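Local coordinates for D-alanyl-D-alanine carboxypeptidase (Penicillin binding protein) family protein (Francisella tularensis subsp. tularensis, PDB 6OSU) that probably trims the terminal D-alanine from peptidoglycan precursor peptides, as a penicillin-binding serine carboxypeptidase of the S11 family, at residues Ile68-Ile73 / Thr118-Val123; Lys195-Lys200 / Gly276-His281; Gln354-Ala359 / Ile380-Asn385. One frame throughout, in Å; residues are numbered along the deposited sequence.

Contact 1: residues Ile68-Ile73 / Thr118-Val123; sequences IMTSYI and TGMDVV
The hydroxyl of Ser-71 lies among three oxygens: it is hydrogen-bonded to the phenol of Tyr-186, weakly to that of Tyr-197, and across this contact it has a weak bond, 3.3 Å from Ser-71 OG to Asp-121 OD1. The setting is the all-helical part of a penicillin-binding fold. Helix 66-79, at whose start stand the predicted acyl-ester serine Ser-64 and general base Lys-67, is met by helix 113-123, which leads to the predicted active-site Ser-124. The two run roughly antiparallel, at 147°, and their short axes come within 10.2 Å. A residue as small as serine suits this position, where the CA atoms of Ser-71 and Asp-121 are 7.5 Å apart, because both the methyl of Met-120 and the carboxylate of Asp-121 can then lie against its CB. OG is trans to the backbone N (chi1 178°), which carries it to that carboxylate. Tyr-197 also touches the carboxylate, so hydroxyls surround a buried acid, which would probably ease the cost of burying its charge.

Beside this polar patch the contact is apolar. Met-120 reaches across as a flexible chain that turns only at its last torsion (chi3 52°), folding its methyl back over Ser-71. Thr-70 gives its OG1 to the carbonyl of Pro-164 and turns its methyl to the thioether, with Thr-70 CG2 3.8 Å from Met-120 SD; Met-120 CE lies 3.6 Å from Ser-71 CB.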
loop_
_atom_site.group_PDB
_atom_site.type_symbol
_atom_site.label_atom_id
_atom_site.label_comp_id
_atom_site.label_asym_id
_atom_site.label_seq_id
_atom_site.Cartn_x
_atom_site.Cartn_y
_atom_site.Cartn_z
ATOM N N ILE A 68 4.365 -6.753 -8.613
ATOM C CA ILE A 68 4.718 -6.031 -7.395
ATOM C C ILE A 68 5.733 -6.823 -6.588
ATOM O O ILE A 68 6.698 -6.260 -6.052
ATOM C CB ILE A 68 3.463 -5.721 -6.562
ATOM C CG1 ILE A 68 2.496 -4.842 -7.356
ATOM C CG2 ILE A 68 3.847 -5.041 -5.258
ATOM C CD1 ILE A 68 1.188 -4.602 -6.646
ATOM N N MET A 69 5.533 -8.141 -6.483
ATOM C CA MET A 69 6.498 -8.974 -5.773
ATOM C C MET A 69 7.838 -8.990 -6.492
ATOM O O MET A 69 8.895 -8.913 -5.853
ATOM C CB MET A 69 5.965 -10.397 -5.614
ATOM C CG MET A 69 6.991 -11.352 -5.024
ATOM S SD MET A 69 7.532 -10.829 -3.384
ATOM C CE MET A 69 6.192 -11.452 -2.371
ATOM N N THR A 70 7.817 -9.088 -7.824
ATOM C CA THR A 70 9.066 -9.038 -8.576
ATOM C C THR A 70 9.784 -7.719 -8.330
ATOM O O THR A 70 10.988 -7.695 -8.048
ATOM C CB THR A 70 8.796 -9.241 -10.068
ATOM O OG1 THR A 70 8.147 -10.505 -10.268
ATOM C CG2 THR A 70 10.099 -9.226 -10.854
ATOM N N SER A 71 9.049 -6.609 -8.402
ATOM C CA SER A 71 9.636 -5.310 -8.093
ATOM C C SER A 71 10.072 -5.231 -6.635
ATOM O O SER A 71 11.080 -4.591 -6.315
ATOM C CB SER A 71 8.636 -4.201 -8.412
ATOM O OG SER A 71 9.169 -2.935 -8.071
ATOM N N TYR A 72 9.315 -5.866 -5.736
ATOM C CA TYR A 72 9.690 -5.901 -4.324
ATOM C C TYR A 72 11.071 -6.523 -4.142
ATOM O O TYR A 72 11.917 -5.992 -3.413
ATOM C CB TYR A 72 8.636 -6.681 -3.535
ATOM C CG TYR A 72 8.836 -6.711 -2.036
ATOM C CD1 TYR A 72 8.160 -5.821 -1.211
ATOM C CD2 TYR A 72 9.686 -7.641 -1.443
ATOM C CE1 TYR A 72 8.330 -5.847 0.159
ATOM C CE2 TYR A 72 9.863 -7.676 -0.074
ATOM C CZ TYR A 72 9.184 -6.778 0.723
ATOM O OH TYR A 72 9.361 -6.809 2.084
ATOM N N ILE A 73 11.314 -7.658 -4.795
ATOM C CA ILE A 73 12.597 -8.335 -4.653
ATOM C C ILE A 73 13.719 -7.515 -5.285
ATOM O O ILE A 73 14.848 -7.490 -4.779
ATOM C CB ILE A 73 12.499 -9.748 -5.254
ATOM C CG1 ILE A 73 11.620 -10.628 -4.363
ATOM C CG2 ILE A 73 13.875 -10.347 -5.451
ATOM C CD1 ILE A 73 11.267 -11.961 -4.969
ATOM N N THR A 118 11.281 0.826 -14.199
ATOM C CA THR A 118 10.276 1.760 -14.692
ATOM C C THR A 118 9.359 1.084 -15.705
ATOM O O THR A 118 8.133 1.250 -15.658
ATOM C CB THR A 118 10.950 2.989 -15.307
ATOM O OG1 THR A 118 11.906 3.522 -14.383
ATOM C CG2 THR A 118 9.918 4.063 -15.616
ATOM N N GLY A 119 9.934 0.307 -16.625
ATOM C CA GLY A 119 9.111 -0.429 -17.568
ATOM C C GLY A 119 8.176 -1.402 -16.876
ATOM O O GLY A 119 7.004 -1.519 -17.239
ATOM N N MET A 120 8.677 -2.094 -15.852
ATOM C CA MET A 120 7.863 -3.077 -15.144
ATOM C C MET A 120 6.723 -2.411 -14.381
ATOM O O MET A 120 5.571 -2.854 -14.460
ATOM C CB MET A 120 8.748 -3.891 -14.199
ATOM C CG MET A 120 8.012 -4.884 -13.318
ATOM S SD MET A 120 9.188 -5.842 -12.338
ATOM C CE MET A 120 10.169 -4.535 -11.606
ATOM N N ASP A 121 7.021 -1.333 -13.650
ATOM C CA ASP A 121 6.029 -0.715 -12.774
ATOM C C ASP A 121 5.045 0.168 -13.535
ATOM O O ASP A 121 3.842 0.145 -13.254
ATOM C CB ASP A 121 6.728 0.108 -11.694
ATOM C CG ASP A 121 7.583 -0.738 -10.774
ATOM O OD1 ASP A 121 7.391 -1.976 -10.731
ATOM O OD2 ASP A 121 8.441 -0.157 -10.075
ATOM N N VAL A 122 5.536 0.955 -14.488
ATOM C CA VAL A 122 4.721 1.977 -15.140
ATOM C C VAL A 122 4.022 1.428 -16.373
ATOM O O VAL A 122 2.854 1.728 -16.621
ATOM C CB VAL A 122 5.605 3.189 -15.495
ATOM C CG1 VAL A 122 4.785 4.275 -16.170
ATOM C CG2 VAL A 122 6.303 3.708 -14.246
ATOM N N VAL A 123 4.736 0.621 -17.153
ATOM C CA VAL A 123 4.239 0.110 -18.425
ATOM C C VAL A 123 3.784 -1.343 -18.314
ATOM O O VAL A 123 3.100 -1.844 -19.221
ATOM C CB VAL A 123 5.323 0.314 -19.513
ATOM C CG1 VAL A 123 5.204 -0.669 -20.681
ATOM C CG2 VAL A 123 5.268 1.745 -20.022
#

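Contact 2: residues Lys195-Lys200 / Gly276-His281; sequences KVYDDK and GMKTGH
The turn after helix 191-194 brings Tyr-197 against the edge strand 274-282, its CA 5.3 Å from that of Gly-276, and one water joins the two backbones, donating to Tyr-197 O at 2.6 Å and to Met-277 O at 2.8 Å. The peptide before Met-277 is cis, which draws the side-chain positions of 276 and 277 together, and glycine suits 276 because a CB there would crowd Met-277 CB.

The ring of Tyr-197 lies over the Met-277 side chain. CG of Met-277 is trans to the backbone N (chi1 -173°) and the chain stays extended beyond it, which lays CG, SD and CE along the ring. Met-277 CG sits almost on the ring normal, 3.9 Å from the centroid of Tyr-197, a CH-pi contact. Farther along, Met-277 SD makes a more distant Met-aromatic contact, and Met-277 CE comes within 3.6 Å of Tyr-197 CE2. The carbonyl oxygen that takes the water also lies close to the ring, Met-277 O 2.9 Å from Tyr-197 CD1. Met-277 and Lys-278 form a classic beta bulge opposite Val-290, at the start of the Lys-Thr-Gly sequence that lines the active site of this family. Lys-278, predicted to bind substrate, has its CD near the ring edge, while its amine leads away, bonding to Ser-124 OG and, from Lys-278 NZ, to Thr-279 O at 2.9 Å.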
loop_
_atom_site.group_PDB
_atom_site.type_symbol
_atom_site.label_atom_id
_atom_site.label_comp_id
_atom_site.label_asym_id
_atom_site.label_seq_id
_atom_site.Cartn_x
_atom_site.Cartn_y
_atom_site.Cartn_z
ATOM N N LYS A 195 8.613 5.326 -5.231
ATOM C CA LYS A 195 8.326 6.558 -5.958
ATOM C C LYS A 195 8.132 6.323 -7.451
ATOM O O LYS A 195 7.498 7.148 -8.117
ATOM C CB LYS A 195 9.445 7.580 -5.746
ATOM C CG LYS A 195 9.584 8.078 -4.314
ATOM C CD LYS A 195 10.706 9.103 -4.199
ATOM C CE LYS A 195 11.042 9.399 -2.745
ATOM N NZ LYS A 195 12.517 9.415 -2.517
ATOM N N VAL A 196 8.655 5.218 -7.990
ATOM C CA VAL A 196 8.536 4.954 -9.421
ATOM C C VAL A 196 7.080 4.758 -9.822
ATOM O O VAL A 196 6.690 5.072 -10.955
ATOM C CB VAL A 196 9.394 3.733 -9.812
ATOM C CG1 VAL A 196 9.328 3.481 -11.313
ATOM C CG2 VAL A 196 10.830 3.926 -9.370
ATOM N N TYR A 197 6.249 4.254 -8.907
ATOM C CA TYR A 197 4.859 3.977 -9.247
ATOM C C TYR A 197 4.058 5.243 -9.517
ATOM O O TYR A 197 2.967 5.157 -10.090
ATOM C CB TYR A 197 4.202 3.162 -8.136
ATOM C CG TYR A 197 4.673 1.726 -8.098
ATOM C CD1 TYR A 197 4.259 0.817 -9.063
ATOM C CD2 TYR A 197 5.538 1.281 -7.106
ATOM C CE1 TYR A 197 4.677 -0.496 -9.038
ATOM C CE2 TYR A 197 5.971 -0.037 -7.075
ATOM C CZ TYR A 197 5.537 -0.919 -8.046
ATOM O OH TYR A 197 5.954 -2.228 -8.028
ATOM N N ASP A 198 4.572 6.409 -9.138
ATOM C CA ASP A 198 3.896 7.670 -9.408
ATOM C C ASP A 198 4.244 8.248 -10.777
ATOM O O ASP A 198 3.701 9.295 -11.144
ATOM C CB ASP A 198 4.227 8.688 -8.306
ATOM C CG ASP A 198 3.268 9.869 -8.289
ATOM O OD1 ASP A 198 2.039 9.648 -8.340
ATOM O OD2 ASP A 198 3.742 11.024 -8.218
ATOM N N ASP A 199 5.121 7.591 -11.541
ATOM C CA ASP A 199 5.462 8.070 -12.878
ATOM C C ASP A 199 4.234 8.067 -13.780
ATOM O O ASP A 199 3.524 7.063 -13.880
ATOM C CB ASP A 199 6.562 7.204 -13.496
ATOM C CG ASP A 199 7.921 7.430 -12.860
ATOM O OD1 ASP A 199 8.004 8.192 -11.873
ATOM O OD2 ASP A 199 8.909 6.845 -13.352
ATOM N N LYS A 200 3.991 9.198 -14.447
ATOM C CA LYS A 200 2.817 9.313 -15.309
ATOM C C LYS A 200 2.959 8.475 -16.573
ATOM O O LYS A 200 1.953 8.022 -17.131
ATOM C CB LYS A 200 2.575 10.778 -15.671
ATOM C CG LYS A 200 2.461 11.714 -14.474
ATOM C CD LYS A 200 1.127 11.561 -13.759
ATOM C CE LYS A 200 1.325 11.159 -12.304
ATOM N NZ LYS A 200 2.285 12.058 -11.601
ATOM N N GLY A 276 0.123 5.453 -6.203
ATOM C CA GLY A 276 0.340 4.051 -6.517
ATOM C C GLY A 276 -0.977 3.377 -6.831
ATOM O O GLY A 276 -2.050 3.970 -6.696
ATOM N N MET A 277 -0.886 2.117 -7.249
ATOM C CA MET A 277 0.382 1.399 -7.339
ATOM C C MET A 277 0.491 0.625 -8.657
ATOM O O MET A 277 1.357 0.912 -9.478
ATOM C CB MET A 277 0.536 0.444 -6.147
ATOM C CG MET A 277 1.889 -0.244 -6.033
ATOM S SD MET A 277 2.101 -1.195 -4.497
ATOM C CE MET A 277 3.868 -1.478 -4.509
ATOM N N LYS A 278 -0.397 -0.347 -8.865
ATOM C CA LYS A 278 -0.244 -1.292 -9.962
ATOM C C LYS A 278 -1.598 -1.847 -10.381
ATOM O O LYS A 278 -2.446 -2.147 -9.535
ATOM C CB LYS A 278 0.676 -2.450 -9.562
ATOM C CG LYS A 278 1.064 -3.373 -10.703
ATOM C CD LYS A 278 2.037 -2.683 -11.635
ATOM C CE LYS A 278 2.386 -3.555 -12.830
ATOM N NZ LYS A 278 1.257 -3.672 -13.794
ATOM N N THR A 279 -1.779 -2.009 -11.687
ATOM C CA THR A 279 -2.968 -2.615 -12.264
ATOM C C THR A 279 -2.625 -3.999 -12.795
ATOM O O THR A 279 -1.458 -4.382 -12.890
ATOM C CB THR A 279 -3.541 -1.747 -13.393
ATOM O OG1 THR A 279 -2.529 -1.528 -14.384
ATOM C CG2 THR A 279 -4.006 -0.410 -12.856
ATOM N N GLY A 280 -3.669 -4.741 -13.144
ATOM C CA GLY A 280 -3.527 -6.048 -13.754
ATOM C C GLY A 280 -4.843 -6.546 -14.314
ATOM O O GLY A 280 -5.910 -6.208 -13.791
ATOM N N HIS A 281 -4.792 -7.341 -15.379
ATOM C CA HIS A 281 -6.016 -7.877 -15.963
ATOM C C HIS A 281 -5.722 -9.177 -16.690
ATOM O O HIS A 281 -4.930 -9.199 -17.636
ATOM C CB HIS A 281 -6.655 -6.877 -16.922
ATOM C CG HIS A 281 -7.714 -7.476 -17.788
ATOM N ND1 HIS A 281 -8.939 -7.868 -17.295
ATOM C CD2 HIS A 281 -7.727 -7.770 -19.108
ATOM C CE1 HIS A 281 -9.667 -8.369 -18.278
ATOM N NE2 HIS A 281 -8.953 -8.320 -19.389
HETATM O O HOH W 1 0.853 3.578 -10.024
#

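Contact 3: residues Gln354-Ala359 / Ile380-Asn385; sequences QKLTVA and IEFNPN
Leu-356 is the first residue of strand 355-359 to meet the second segment. Its CG is trans to the backbone N (chi1 177°), and chi2 of 63° leaves CD2 as the branch that continues outward, Leu-356 CD2 ending 3.8 Å from Phe-382 CE1. The two side chains come from opposite directions, and the methyl approaches the ring obliquely. A long apolar leucine and a flat apolar ring suit this partly buried meeting of side chains. CG2 of Ile-380, two residues back, lies over one face of the Phe-382 ring, 3.4 Å above its plane and toward the rim.

Thr-357 follows and turns its hydroxyl elsewhere, to that of Thr-341. Both strands belong to the antiparallel sheet of the C-terminal domain of penicillin-binding protein 5 type. In its order, 340-343, 355-359, 409-417, 395-403, 376-382, the two strands of this contact are separated by two others, so they meet through side chains and not through backbone pairing.

Val-358 then points at Ile-380. The two reach toward each other tip to tip, with Val-358 CG2 3.9 Å from Ile-380 CD1. Beta-branched residues are well suited to extended backbone. Val-340 of strand 340-343 touches both, and Ile-342 touches Phe-382: the sheet curls until its two outermost strands approach through side chains. Beyond Phe-382 the second segment leaves the sheet through an Asx turn, with Asn-385 N bonded to Asn-383 OD1 at 2.9 Å.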
loop_
_atom_site.group_PDB
_atom_site.type_symbol
_atom_site.label_atom_id
_atom_site.label_comp_id
_atom_site.label_asym_id
_atom_site.label_seq_id
_atom_site.Cartn_x
_atom_site.Cartn_y
_atom_site.Cartn_z
ATOM N N GLN A 354 -3.742 0.237 50.527
ATOM C CA GLN A 354 -2.923 0.296 49.331
ATOM C C GLN A 354 -3.728 0.703 48.092
ATOM O O GLN A 354 -4.966 0.700 48.071
ATOM C CB GLN A 354 -2.238 -1.052 49.108
ATOM C CG GLN A 354 -3.034 -2.241 49.615
ATOM C CD GLN A 354 -2.190 -3.491 49.742
ATOM O OE1 GLN A 354 -2.709 -4.579 49.994
ATOM N NE2 GLN A 354 -0.882 -3.343 49.570
ATOM N N LYS A 355 -2.988 1.091 47.053
ATOM C CA LYS A 355 -3.534 1.420 45.743
ATOM C C LYS A 355 -2.812 0.597 44.684
ATOM O O LYS A 355 -1.699 0.108 44.900
ATOM C CB LYS A 355 -3.392 2.918 45.422
ATOM C CG LYS A 355 -4.571 3.781 45.854
ATOM C CD LYS A 355 -4.120 4.950 46.722
ATOM C CE LYS A 355 -2.960 5.717 46.093
ATOM N NZ LYS A 355 -3.291 6.286 44.756
ATOM N N LEU A 356 -3.451 0.454 43.524
ATOM C CA LEU A 356 -2.935 -0.375 42.439
ATOM C C LEU A 356 -2.763 0.460 41.178
ATOM O O LEU A 356 -3.724 1.070 40.696
ATOM C CB LEU A 356 -3.865 -1.559 42.160
ATOM C CG LEU A 356 -3.461 -2.470 40.996
ATOM C CD1 LEU A 356 -2.126 -3.145 41.274
ATOM C CD2 LEU A 356 -4.541 -3.504 40.705
ATOM N N THR A 357 -1.545 0.474 40.641
ATOM C CA THR A 357 -1.243 1.094 39.357
ATOM C C THR A 357 -0.975 0.006 38.326
ATOM O O THR A 357 -0.292 -0.981 38.616
ATOM C CB THR A 357 -0.031 2.027 39.455
ATOM O OG1 THR A 357 -0.331 3.114 40.339
ATOM C CG2 THR A 357 0.344 2.582 38.092
ATOM N N VAL A 358 -1.526 0.188 37.125
ATOM C CA VAL A 358 -1.354 -0.751 36.029
ATOM C C VAL A 358 -0.850 0.007 34.808
ATOM O O VAL A 358 -1.037 1.219 34.675
ATOM C CB VAL A 358 -2.661 -1.504 35.697
ATOM C CG1 VAL A 358 -3.153 -2.274 36.910
ATOM C CG2 VAL A 358 -3.725 -0.530 35.210
ATOM N N ALA A 359 -0.199 -0.729 33.910
ATOM C CA ALA A 359 0.347 -0.158 32.686
ATOM C C ALA A 359 0.693 -1.291 31.733
ATOM O O ALA A 359 0.838 -2.448 32.140
ATOM C CB ALA A 359 1.582 0.707 32.960
ATOM N N ILE A 380 -10.236 0.336 32.607
ATOM C CA ILE A 380 -9.544 -0.878 33.023
ATOM C C ILE A 380 -10.595 -1.935 33.325
ATOM O O ILE A 380 -11.406 -1.767 34.243
ATOM C CB ILE A 380 -8.641 -0.637 34.242
ATOM C CG1 ILE A 380 -7.596 0.430 33.928
ATOM C CG2 ILE A 380 -7.957 -1.930 34.650
ATOM C CD1 ILE A 380 -6.665 0.054 32.787
ATOM N N GLU A 381 -10.598 -3.012 32.543
ATOM C CA GLU A 381 -11.446 -4.168 32.807
ATOM C C GLU A 381 -10.608 -5.205 33.542
ATOM O O GLU A 381 -9.747 -5.858 32.941
ATOM C CB GLU A 381 -12.029 -4.754 31.524
ATOM C CG GLU A 381 -12.697 -6.107 31.756
ATOM C CD GLU A 381 -13.493 -6.604 30.568
ATOM O OE1 GLU A 381 -13.114 -6.304 29.416
ATOM O OE2 GLU A 381 -14.506 -7.302 30.794
ATOM N N PHE A 382 -10.858 -5.355 34.838
ATOM C CA PHE A 382 -10.105 -6.319 35.619
ATOM C C PHE A 382 -10.649 -7.726 35.408
ATOM O O PHE A 382 -11.800 -7.927 35.013
ATOM C CB PHE A 382 -10.148 -5.971 37.108
ATOM C CG PHE A 382 -9.391 -4.728 37.463
ATOM C CD1 PHE A 382 -8.034 -4.784 37.736
ATOM C CD2 PHE A 382 -10.034 -3.502 37.523
ATOM C CE1 PHE A 382 -7.328 -3.642 38.062
ATOM C CE2 PHE A 382 -9.336 -2.356 37.851
ATOM C CZ PHE A 382 -7.980 -2.427 38.121
ATOM N N ASN A 383 -9.790 -8.701 35.662
ATOM C CA ASN A 383 -10.232 -10.078 35.785
ATOM C C ASN A 383 -11.235 -10.147 36.929
ATOM O O ASN A 383 -10.897 -9.754 38.057
ATOM C CB ASN A 383 -9.037 -10.995 36.042
ATOM C CG ASN A 383 -9.394 -12.467 35.968
ATOM O OD1 ASN A 383 -10.280 -12.943 36.678
ATOM N ND2 ASN A 383 -8.702 -13.199 35.103
ATOM N N PRO A 384 -12.468 -10.602 36.694
ATOM C CA PRO A 384 -13.472 -10.587 37.775
ATOM C C PRO A 384 -13.096 -11.445 38.966
ATOM O O PRO A 384 -13.642 -11.234 40.057
ATOM C CB PRO A 384 -14.741 -11.109 37.089
ATOM C CG PRO A 384 -14.249 -11.869 35.903
ATOM C CD PRO A 384 -13.005 -11.167 35.444
ATOM N N ASN A 385 -12.184 -12.404 38.799
ATOM C CA ASN A 385 -11.732 -13.267 39.884
ATOM C C ASN A 385 -10.393 -12.816 40.455
ATOM O O ASN A 385 -9.607 -13.642 40.932
ATOM C CB ASN A 385 -11.646 -14.713 39.404
ATOM C CG ASN A 385 -12.886 -15.149 38.654
ATOM O OD1 ASN A 385 -12.834 -15.422 37.455
ATOM N ND2 ASN A 385 -14.012 -15.208 39.354
#

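Contacts 1 and 2 are both buried in the catalytic part of the chain, with centres about 9 Å apart, and they meet at the Tyr-197 phenol. Contact 1 joins two helices, contact 2 a turn and a sheet-edge strand, and both lie where helices and sheet meet, near the predicted active-site residues. Contact 3 lies far off, its centre about 50 Å from either of theirs, in the separate C-terminal domain, only partly buried. Its chemistry is wholly apolar across the segments, whereas hydroxyls, a carboxylate and a bridging water enter the other two.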